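Local coordinates for protein dTDP-4-dehydrorhamnose reductase (Bacillus anthracis, PDB 3SC6) that probably catalyses the NADPH-dependent reduction of dTDP-4-dehydrorhamnose to dTDP-L-rhamnose, the last step in making this activated sugar, at residues A[46-49]-A[50-54]; A[163-166]-A[167-171]; A[192-195]-A[196-200]; A[238-241]-A[242-246]. All blocks are in the same frame, centred on the assembly; numbering follows the deposited sequence.

All four contacts are local. Contacts 1, 2 and 3 each join successive turns of one helix, in 45-55, 164-172 and 191-202. Contact 4 instead lies where strand 236-240 passes into the short helix 242-245. Contact 3 is the most buried, with its centre about 11 Å from that of the chain. Contacts 1 and 2 are partly buried, and contact 4 is at the surface. Their chemistry follows: a valine face in contact 1, a capped start and a Met-aromatic pair in contact 2, buried aliphatic and polar groups in contact 3, and mostly weak backbone bonds in contact 4. Contact 2 packs on strand 177-181, whose parallel sheet partner, 236-240, runs into contact 4.

Contact 1: residues A[46-49]-A[50-54]; sequences SQVQ and QVVQE
Ser46 meets Gln50 one turn on, through its carbonyl O, which accepts from Gln50 N at 3.2 Å. The hydroxyl of Ser46 turns back instead, to a hydrogen bond with Asn44 OD1. Gln47 follows. Its O takes the N-H of Val51 at 3.1 Å, a nearly straight bond of 175° at the hydrogen. Its side chain is fully stretched as far as CD, with CG anti to the backbone N (chi1 -178°), and CG comes to 4.4 Å from Val51 CG2. Its OE1 accepts from Asp41 N. Val48 is buried. Its O accepts from Val52 N at 3.0 Å, and its CG1 lies 4.3 Å from Val52 CG2. The two valines thus form an apolar strip on the inner face. Gln49 touches Val92 of helix 76-97. Val52 presses on Ala93 and Val97 of the same helix, while the far side, with Gln50, is open to solvent. Helix 45-55 links the parallel strands 30-35 and 59-62, a beta-alpha-beta crossover of the Rossmann fold.

Contact 2: residues A[163-166]-A[167-171]; sequences NFVK and TMIRL
Phe164 and Met168 are the main pair, one helical turn apart. The ring swings along the helix toward Met168 because chi1 of Phe164 (-177°) sets CG anti to the main-chain nitrogen. The methionine chain is bent and covers the ring. Its CG stands over one face, 4.1 Å from the ring centroid and 27° off the normal, a CH-pi contact. The sulfur is more oblique, 34° off the ring normal, with SD 3.6 Å from Phe164 CZ. The chain folds back, and CE comes over the CE1 side of the same face, 3.8 Å from Phe164 CE1. Trp220 meets the same phenyl ring with its plane inclined.

Val165 and Ile169 line a second face, with Val165 CG1 at 4.4 Å from Ile169 CD1. Leu277 and Phe280 of helix 273-283 pack against Val165, and Phe281 of that helix against Ile169.

The polar groups gather at the start of the helix. Asn163 O is gripped twice by Thr167, from N at 3.1 Å and from OG1 at 3.0 Å. The hydroxyl comes from above the carbonyl plane. Asn163 OD1 accepts from Lys166 N at 2.7 Å, so that the side chain closes the first turn. The lysine ammonium reaches back to Lys159 O, and a sulfate ion lies near its side chain. Arg170 is exposed; its chain bends at chi3 and brings NH2 to 4.4 Å from Lys166 CB.

Met168 also packs on Ile178 and Val180, so the pair settles helix 164-172 against strand 177-181. An asparagine N-cap and a Met-aromatic contact thus mark this helix start.

Contact 3: residues A[192-195]-A[196-200]; sequences ADLN and VMINK
Helix 191-202 is the crossover between strands 185-190 and 208-211, which both run parallel to strand 148-157 of the large Rossmann-type sheet. Within it, residues 192-195 meet 196-200 across one turn. Leu194 is buried. It packs on Val151 and Leu156 of strand 148-157 and on Leu17 of helix 16-24, and its side chain is about 6 Å from the bound NADP. Leu194 is thus near the cofactor without touching it.

Backbone bonds join the two turns. Ile198 N gives a bond of 2.8 Å to Leu194 O, and Asn199 N one of 2.9 Å to Asn195 O. Val196 N reaches Ala192 O at 3.1 Å, but the bond from Met197 N to Asp193 O is weak, at 3.3 Å.

The polar ends on the first turn are tied outside it. The carboxylate of Asp193 makes a salt bridge from OD1 to Arg279 of helix 273-283. Asn195 donates from ND2 to Glu24 OE1 of helix 16-24. Both groups are buried, so these partners satisfy polar atoms that solvent could hardly serve. Met197 packs on Met270, its side chain leading away from 192-195.

Ile198 packs back on the first turn. Its CG1 stands anti to the carbonyl carbon (chi1 -64°), which lays the branch back over the preceding turn. The Asn195 side chain runs beside it, pointing the same way. The terminal CD1 of Ile198 thus touches two groups, Leu194 CG at 4.0 Å and Asn195 OD1 at 4.0 Å.

Contact 4: residues A[238-241]-A[242-246]; sequences LPVS and TEEFG
Thr242, which follows Ser241 directly, has the carbonyl O that two groups grip, both weakly. Phe245 N approaches Thr242 O at 3.2 Å, and Gly246 N reaches the same oxygen, also at 3.2 Å. The Thr242 N-H is bonded to Asp183 OD1. Ser241 sits at the bend. Its OG is placed between its own backbone N and carbonyl carbon (chi1 61°), which leaves it 3.9 Å from Glu244 CB. Its carbonyl meets the far end of the turn, with Ser241 O at 3.8 Å from Phe245 CB.

The turn lies where strand 236-240 ends and the short helix 242-245 begins. That strand pairs in parallel with 177-181 in a small sheet apart from the large Rossmann-type one. Gly246 leaves the helix with positive phi.

Two side chains of the turn go different ways. Glu244 is extended along its whole length and carries its carboxylate beside the strand, where OE2 comes to 4.2 Å from Val240 CG1. Val240 points at the turn and also touches Ser179. The Phe245 ring leads away from Ser241 and rests on Val181 of strand 177-181.

Contact 1: residues A[46-49]-A[50-54]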
loop_
_atom_site.group_PDB
_atom_site.type_symbol
_atom_site.label_atom_id
_atom_site.label_comp_id
_atom_site.label_asym_id
_atom_site.label_seq_id
_atom_site.Cartn_x
_atom_site.Cartn_y
_atom_site.Cartn_z
ATOM N N SER A 46 -18.396 16.998 3.700
ATOM C CA SER A 46 -19.471 17.141 4.666
ATOM C C SER A 46 -19.704 15.809 5.377
ATOM O O SER A 46 -19.944 15.777 6.582
ATOM C CB SER A 46 -20.752 17.613 3.980
ATOM O OG SER A 46 -21.166 16.691 2.986
ATOM N N GLN A 47 -19.619 14.713 4.628
ATOM C CA GLN A 47 -19.821 13.383 5.195
ATOM C C GLN A 47 -18.616 12.966 6.033
ATOM O O GLN A 47 -18.777 12.378 7.105
ATOM C CB GLN A 47 -20.048 12.342 4.093
ATOM C CG GLN A 47 -20.324 10.931 4.632
ATOM C CD GLN A 47 -20.524 9.888 3.535
ATOM O OE1 GLN A 47 -20.267 10.144 2.356
ATOM N NE2 GLN A 47 -20.957 8.695 3.928
ATOM N N VAL A 48 -17.415 13.266 5.538
ATOM C CA VAL A 48 -16.189 12.915 6.247
ATOM C C VAL A 48 -16.204 13.519 7.647
ATOM O O VAL A 48 -15.895 12.841 8.630
ATOM C CB VAL A 48 -14.928 13.386 5.494
ATOM C CG1 VAL A 48 -13.677 13.016 6.273
ATOM C CG2 VAL A 48 -14.874 12.771 4.113
ATOM N N GLN A 49 -16.560 14.797 7.733
ATOM C CA GLN A 49 -16.617 15.476 9.023
ATOM C C GLN A 49 -17.702 14.883 9.928
ATOM O O GLN A 49 -17.457 14.634 11.104
ATOM C CB GLN A 49 -16.767 16.994 8.844
ATOM C CG GLN A 49 -15.524 17.647 8.211
ATOM C CD GLN A 49 -15.657 19.152 7.995
ATOM O OE1 GLN A 49 -16.762 19.686 7.871
ATOM N NE2 GLN A 49 -14.518 19.833 7.894
ATOM N N GLN A 50 -18.883 14.625 9.381
ATOM C CA GLN A 50 -19.967 14.054 10.175
ATOM C C GLN A 50 -19.545 12.765 10.871
ATOM O O GLN A 50 -19.731 12.607 12.072
ATOM C CB GLN A 50 -21.165 13.731 9.292
ATOM C CG GLN A 50 -22.327 13.110 10.058
ATOM C CD GLN A 50 -23.489 12.737 9.162
ATOM O OE1 GLN A 50 -24.537 12.299 9.641
ATOM N NE2 GLN A 50 -23.313 12.908 7.853
ATOM N N VAL A 51 -18.985 11.841 10.102
ATOM C CA VAL A 51 -18.548 10.562 10.640
ATOM C C VAL A 51 -17.409 10.698 11.647
ATOM O O VAL A 51 -17.437 10.072 12.707
ATOM C CB VAL A 51 -18.115 9.605 9.515
ATOM C CG1 VAL A 51 -17.613 8.295 10.101
ATOM C CG2 VAL A 51 -19.271 9.352 8.559
ATOM N N VAL A 52 -16.412 11.514 11.319
ATOM C CA VAL A 52 -15.276 11.708 12.213
ATOM C C VAL A 52 -15.686 12.437 13.497
ATOM O O VAL A 52 -15.103 12.200 14.549
ATOM C CB VAL A 52 -14.112 12.439 11.516
ATOM C CG1 VAL A 52 -12.972 12.673 12.491
ATOM C CG2 VAL A 52 -13.622 11.632 10.324
ATOM N N GLN A 53 -16.677 13.324 13.413
ATOM C CA GLN A 53 -17.145 14.059 14.597
ATOM C C GLN A 53 -17.874 13.132 15.554
ATOM O O GLN A 53 -17.577 13.092 16.742
ATOM C CB GLN A 53 -18.104 15.198 14.215
ATOM C CG GLN A 53 -17.516 16.366 13.422
ATOM C CD GLN A 53 -16.482 17.159 14.198
ATOM O OE1 GLN A 53 -16.114 16.804 15.318
ATOM N NE2 GLN A 53 -16.011 18.251 13.602
ATOM N N GLU A 54 -18.836 12.393 15.015
ATOM C CA GLU A 54 -19.640 11.457 15.795
ATOM C C GLU A 54 -18.799 10.413 16.525
ATOM O O GLU A 54 -18.871 10.300 17.746
ATOM C CB GLU A 54 -20.659 10.773 14.879
ATOM C CG GLU A 54 -21.559 9.766 15.574
ATOM C CD GLU A 54 -22.572 9.137 14.630
ATOM O OE1 GLU A 54 -22.627 9.543 13.449
ATOM O OE2 GLU A 54 -23.323 8.244 15.075
#

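Contact 2: residues A[163-166]-A[167-171]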
loop_
_atom_site.group_PDB
_atom_site.type_symbol
_atom_site.label_atom_id
_atom_site.label_comp_id
_atom_site.label_asym_id
_atom_site.label_seq_id
_atom_site.Cartn_x
_atom_site.Cartn_y
_atom_site.Cartn_z
ATOM N N ASN A 163 -4.938 -10.567 -6.798
ATOM C CA ASN A 163 -3.563 -10.108 -6.705
ATOM C C ASN A 163 -2.685 -10.979 -7.595
ATOM O O ASN A 163 -3.150 -11.979 -8.149
ATOM C CB ASN A 163 -3.085 -10.090 -5.247
ATOM C CG ASN A 163 -3.114 -11.457 -4.599
ATOM O OD1 ASN A 163 -3.145 -12.480 -5.277
ATOM N ND2 ASN A 163 -3.059 -11.481 -3.277
ATOM N N PHE A 164 -1.422 -10.603 -7.737
ATOM C CA PHE A 164 -0.497 -11.354 -8.578
ATOM C C PHE A 164 -0.252 -12.780 -8.087
ATOM O O PHE A 164 -0.047 -13.673 -8.893
ATOM C CB PHE A 164 0.827 -10.599 -8.705
ATOM C CG PHE A 164 1.829 -11.263 -9.612
ATOM C CD1 PHE A 164 1.847 -10.976 -10.968
ATOM C CD2 PHE A 164 2.766 -12.154 -9.108
ATOM C CE1 PHE A 164 2.771 -11.574 -11.804
ATOM C CE2 PHE A 164 3.694 -12.755 -9.941
ATOM C CZ PHE A 164 3.698 -12.464 -11.288
ATOM N N VAL A 165 -0.278 -13.009 -6.781
ATOM C CA VAL A 165 -0.044 -14.361 -6.277
ATOM C C VAL A 165 -1.216 -15.295 -6.604
ATOM O O VAL A 165 -0.999 -16.429 -7.032
ATOM C CB VAL A 165 0.248 -14.376 -4.775
ATOM C CG1 VAL A 165 0.423 -15.803 -4.288
ATOM C CG2 VAL A 165 1.492 -13.561 -4.480
ATOM N N LYS A 166 -2.448 -14.825 -6.402
ATOM C CA LYS A 166 -3.630 -15.645 -6.697
ATOM C C LYS A 166 -3.752 -15.920 -8.198
ATOM O O LYS A 166 -4.211 -16.984 -8.596
ATOM C CB LYS A 166 -4.921 -14.977 -6.212
ATOM C CG LYS A 166 -5.055 -14.768 -4.707
ATOM C CD LYS A 166 -6.389 -14.069 -4.404
ATOM C CE LYS A 166 -6.604 -13.816 -2.924
ATOM N NZ LYS A 166 -6.630 -15.070 -2.142
ATOM N N THR A 167 -3.353 -14.952 -9.021
ATOM C CA THR A 167 -3.423 -15.103 -10.475
ATOM C C THR A 167 -2.505 -16.219 -10.981
ATOM O O THR A 167 -2.916 -17.025 -11.815
ATOM C CB THR A 167 -3.103 -13.777 -11.209
ATOM O OG1 THR A 167 -4.069 -12.782 -10.847
ATOM C CG2 THR A 167 -3.145 -13.967 -12.713
ATOM N N MET A 168 -1.272 -16.273 -10.479
ATOM C CA MET A 168 -0.330 -17.311 -10.904
ATOM C C MET A 168 -0.837 -18.712 -10.555
ATOM O O MET A 168 -0.750 -19.625 -11.371
ATOM C CB MET A 168 1.055 -17.102 -10.279
ATOM C CG MET A 168 1.783 -15.808 -10.654
ATOM S SD MET A 168 2.169 -15.568 -12.410
ATOM C CE MET A 168 0.768 -14.618 -12.993
ATOM N N ILE A 169 -1.366 -18.879 -9.347
ATOM C CA ILE A 169 -1.881 -20.180 -8.909
ATOM C C ILE A 169 -3.126 -20.579 -9.699
ATOM O O ILE A 169 -3.385 -21.762 -9.916
ATOM C CB ILE A 169 -2.224 -20.179 -7.406
ATOM C CG1 ILE A 169 -0.978 -19.864 -6.574
ATOM C CG2 ILE A 169 -2.791 -21.531 -6.985
ATOM C CD1 ILE A 169 -1.235 -19.845 -5.090
ATOM N N ARG A 170 -3.887 -19.581 -10.128
ATOM C CA ARG A 170 -5.106 -19.801 -10.892
ATOM C C ARG A 170 -4.757 -20.216 -12.314
ATOM O O ARG A 170 -5.280 -21.205 -12.831
ATOM C CB ARG A 170 -5.917 -18.508 -10.913
ATOM C CG ARG A 170 -7.267 -18.566 -11.618
ATOM C CD ARG A 170 -7.917 -17.192 -11.552
ATOM N NE ARG A 170 -8.061 -16.751 -10.162
ATOM C CZ ARG A 170 -8.542 -15.568 -9.786
ATOM N NH1 ARG A 170 -8.935 -14.676 -10.691
ATOM N NH2 ARG A 170 -8.625 -15.271 -8.494
ATOM N N LEU A 171 -3.863 -19.455 -12.938
ATOM C CA LEU A 171 -3.435 -19.725 -14.304
ATOM C C LEU A 171 -2.431 -20.875 -14.363
ATOM O O LEU A 171 -2.462 -21.687 -15.287
ATOM C CB LEU A 171 -2.817 -18.465 -14.919
ATOM C CG LEU A 171 -3.737 -17.239 -14.989
ATOM C CD1 LEU A 171 -2.992 -16.037 -15.550
ATOM C CD2 LEU A 171 -4.983 -17.527 -15.817
#

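Contact 3: residues A[192-195]-A[196-200]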
loop_
_atom_site.group_PDB
_atom_site.type_symbol
_atom_site.label_atom_id
_atom_site.label_comp_id
_atom_site.label_asym_id
_atom_site.label_seq_id
_atom_site.Cartn_x
_atom_site.Cartn_y
_atom_site.Cartn_z
ATOM N N ALA A 192 -0.122 -8.666 5.749
ATOM C CA ALA A 192 0.043 -9.060 7.149
ATOM C C ALA A 192 1.282 -8.425 7.769
ATOM O O ALA A 192 1.224 -7.960 8.906
ATOM C CB ALA A 192 0.089 -10.560 7.290
ATOM N N ASP A 193 2.398 -8.415 7.037
ATOM C CA ASP A 193 3.641 -7.814 7.546
ATOM C C ASP A 193 3.503 -6.291 7.645
ATOM O O ASP A 193 4.050 -5.666 8.559
ATOM C CB ASP A 193 4.857 -8.181 6.680
ATOM C CG ASP A 193 5.176 -9.674 6.699
ATOM O OD1 ASP A 193 4.526 -10.426 7.453
ATOM O OD2 ASP A 193 6.105 -10.091 5.971
ATOM N N LEU A 194 2.781 -5.697 6.698
ATOM C CA LEU A 194 2.573 -4.258 6.696
ATOM C C LEU A 194 1.721 -3.874 7.904
ATOM O O LEU A 194 2.060 -2.953 8.652
ATOM C CB LEU A 194 1.876 -3.811 5.408
ATOM C CG LEU A 194 1.588 -2.310 5.312
ATOM C CD1 LEU A 194 2.877 -1.519 5.457
ATOM C CD2 LEU A 194 0.891 -1.970 4.005
ATOM N N ASN A 195 0.611 -4.586 8.091
ATOM C CA ASN A 195 -0.288 -4.314 9.212
ATOM C C ASN A 195 0.430 -4.416 10.544
ATOM O O ASN A 195 0.138 -3.654 11.463
ATOM C CB ASN A 195 -1.508 -5.237 9.174
ATOM C CG ASN A 195 -2.384 -5.000 7.950
ATOM O OD1 ASN A 195 -2.258 -3.977 7.267
ATOM N ND2 ASN A 195 -3.304 -5.927 7.690
ATOM N N VAL A 196 1.372 -5.351 10.651
ATOM C CA VAL A 196 2.118 -5.514 11.887
ATOM C C VAL A 196 2.887 -4.239 12.172
ATOM O O VAL A 196 2.954 -3.791 13.312
ATOM C CB VAL A 196 3.108 -6.700 11.831
ATOM C CG1 VAL A 196 3.979 -6.731 13.073
ATOM C CG2 VAL A 196 2.366 -8.012 11.659
ATOM N N MET A 197 3.442 -3.637 11.122
ATOM C CA MET A 197 4.214 -2.408 11.278
ATOM C C MET A 197 3.291 -1.216 11.543
ATOM O O MET A 197 3.599 -0.366 12.374
ATOM C CB MET A 197 5.080 -2.156 10.043
ATOM C CG MET A 197 6.049 -1.002 10.203
ATOM S SD MET A 197 7.189 -1.298 11.586
ATOM C CE MET A 197 7.969 -2.826 11.067
ATOM N N ILE A 198 2.169 -1.148 10.835
ATOM C CA ILE A 198 1.214 -0.052 11.029
ATOM C C ILE A 198 0.780 -0.048 12.486
ATOM O O ILE A 198 0.751 0.988 13.148
ATOM C CB ILE A 198 -0.046 -0.218 10.143
ATOM C CG1 ILE A 198 0.327 -0.147 8.661
ATOM C CG2 ILE A 198 -1.053 0.871 10.446
ATOM C CD1 ILE A 198 -0.842 -0.317 7.721
ATOM N N ASN A 199 0.459 -1.236 12.973
ATOM C CA ASN A 199 0.024 -1.437 14.343
ATOM C C ASN A 199 1.073 -0.881 15.325
ATOM O O ASN A 199 0.730 -0.232 16.311
ATOM C CB ASN A 199 -0.182 -2.944 14.582
ATOM C CG ASN A 199 -0.759 -3.255 15.940
ATOM O OD1 ASN A 199 -1.373 -2.407 16.578
ATOM N ND2 ASN A 199 -0.624 -4.502 16.361
ATOM N N LYS A 200 2.349 -1.127 15.040
ATOM C CA LYS A 200 3.438 -0.654 15.901
ATOM C C LYS A 200 3.549 0.872 15.889
ATOM O O LYS A 200 3.778 1.488 16.929
ATOM C CB LYS A 200 4.759 -1.336 15.513
ATOM C CG LYS A 200 4.704 -2.872 15.682
ATOM C CD LYS A 200 5.965 -3.612 15.203
ATOM C CE LYS A 200 7.220 -3.220 15.961
ATOM N NZ LYS A 200 7.126 -3.517 17.424
#

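Contact 4: residues A[238-241]-A[242-246]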
loop_
_atom_site.group_PDB
_atom_site.type_symbol
_atom_site.label_atom_id
_atom_site.label_comp_id
_atom_site.label_asym_id
_atom_site.label_seq_id
_atom_site.Cartn_x
_atom_site.Cartn_y
_atom_site.Cartn_z
ATOM N N LEU A 238 8.452 -17.779 -18.696
ATOM C CA LEU A 238 9.232 -17.145 -19.756
ATOM C C LEU A 238 9.413 -15.652 -19.488
ATOM O O LEU A 238 8.433 -14.931 -19.335
ATOM C CB LEU A 238 8.537 -17.349 -21.106
ATOM C CG LEU A 238 8.308 -18.806 -21.534
ATOM C CD1 LEU A 238 7.538 -18.869 -22.843
ATOM C CD2 LEU A 238 9.625 -19.562 -21.648
ATOM N N PRO A 239 10.671 -15.181 -19.444
ATOM C CA PRO A 239 10.942 -13.770 -19.190
ATOM C C PRO A 239 10.641 -12.884 -20.393
ATOM O O PRO A 239 11.183 -13.113 -21.472
ATOM C CB PRO A 239 12.441 -13.756 -18.894
ATOM C CG PRO A 239 12.983 -14.890 -19.667
ATOM C CD PRO A 239 11.910 -15.940 -19.694
ATOM N N VAL A 240 9.790 -11.878 -20.202
ATOM C CA VAL A 240 9.427 -10.959 -21.280
ATOM C C VAL A 240 9.686 -9.508 -20.877
ATOM O O VAL A 240 9.755 -9.186 -19.691
ATOM C CB VAL A 240 7.949 -11.115 -21.696
ATOM C CG1 VAL A 240 7.699 -12.508 -22.248
ATOM C CG2 VAL A 240 7.026 -10.824 -20.522
ATOM N N SER A 241 9.826 -8.640 -21.875
ATOM C CA SER A 241 10.082 -7.222 -21.641
ATOM C C SER A 241 8.787 -6.448 -21.429
ATOM O O SER A 241 7.692 -6.990 -21.579
ATOM C CB SER A 241 10.855 -6.622 -22.817
ATOM O OG SER A 241 10.120 -6.736 -24.024
ATOM N N THR A 242 8.930 -5.172 -21.082
ATOM C CA THR A 242 7.790 -4.293 -20.841
ATOM C C THR A 242 7.133 -3.830 -22.138
ATOM O O THR A 242 5.916 -3.657 -22.196
ATOM C CB THR A 242 8.217 -3.035 -20.063
ATOM O OG1 THR A 242 9.197 -2.313 -20.822
ATOM C CG2 THR A 242 8.799 -3.406 -18.715
ATOM N N GLU A 243 7.943 -3.622 -23.171
ATOM C CA GLU A 243 7.435 -3.171 -24.466
ATOM C C GLU A 243 6.497 -4.191 -25.114
ATOM O O GLU A 243 5.514 -3.813 -25.755
ATOM C CB GLU A 243 8.595 -2.844 -25.413
ATOM C CG GLU A 243 9.512 -1.728 -24.911
ATOM C CD GLU A 243 10.647 -1.414 -25.874
ATOM O OE1 GLU A 243 10.730 -2.062 -26.940
ATOM O OE2 GLU A 243 11.456 -0.515 -25.562
ATOM N N GLU A 244 6.797 -5.476 -24.942
ATOM C CA GLU A 244 5.973 -6.538 -25.518
ATOM C C GLU A 244 4.679 -6.748 -24.723
ATOM O O GLU A 244 3.703 -7.293 -25.245
ATOM C CB GLU A 244 6.765 -7.851 -25.591
ATOM C CG GLU A 244 5.983 -9.017 -26.212
ATOM C CD GLU A 244 6.796 -10.297 -26.308
ATOM O OE1 GLU A 244 6.264 -11.298 -26.837
ATOM O OE2 GLU A 244 7.963 -10.302 -25.864
ATOM N N PHE A 245 4.681 -6.313 -23.468
ATOM C CA PHE A 245 3.513 -6.453 -22.607
ATOM C C PHE A 245 2.487 -5.360 -22.890
ATOM O O PHE A 245 1.294 -5.537 -22.642
ATOM C CB PHE A 245 3.925 -6.418 -21.134
ATOM C CG PHE A 245 2.818 -6.778 -20.185
ATOM C CD1 PHE A 245 2.453 -8.100 -19.994
ATOM C CD2 PHE A 245 2.140 -5.794 -19.484
ATOM C CE1 PHE A 245 1.434 -8.434 -19.122
ATOM C CE2 PHE A 245 1.120 -6.122 -18.612
ATOM C CZ PHE A 245 0.767 -7.443 -18.430
ATOM N N GLY A 246 2.960 -4.231 -23.408
ATOM C CA GLY A 246 2.088 -3.115 -23.724
ATOM C C GLY A 246 1.451 -2.508 -22.491
ATOM O O GLY A 246 0.347 -2.890 -22.100
#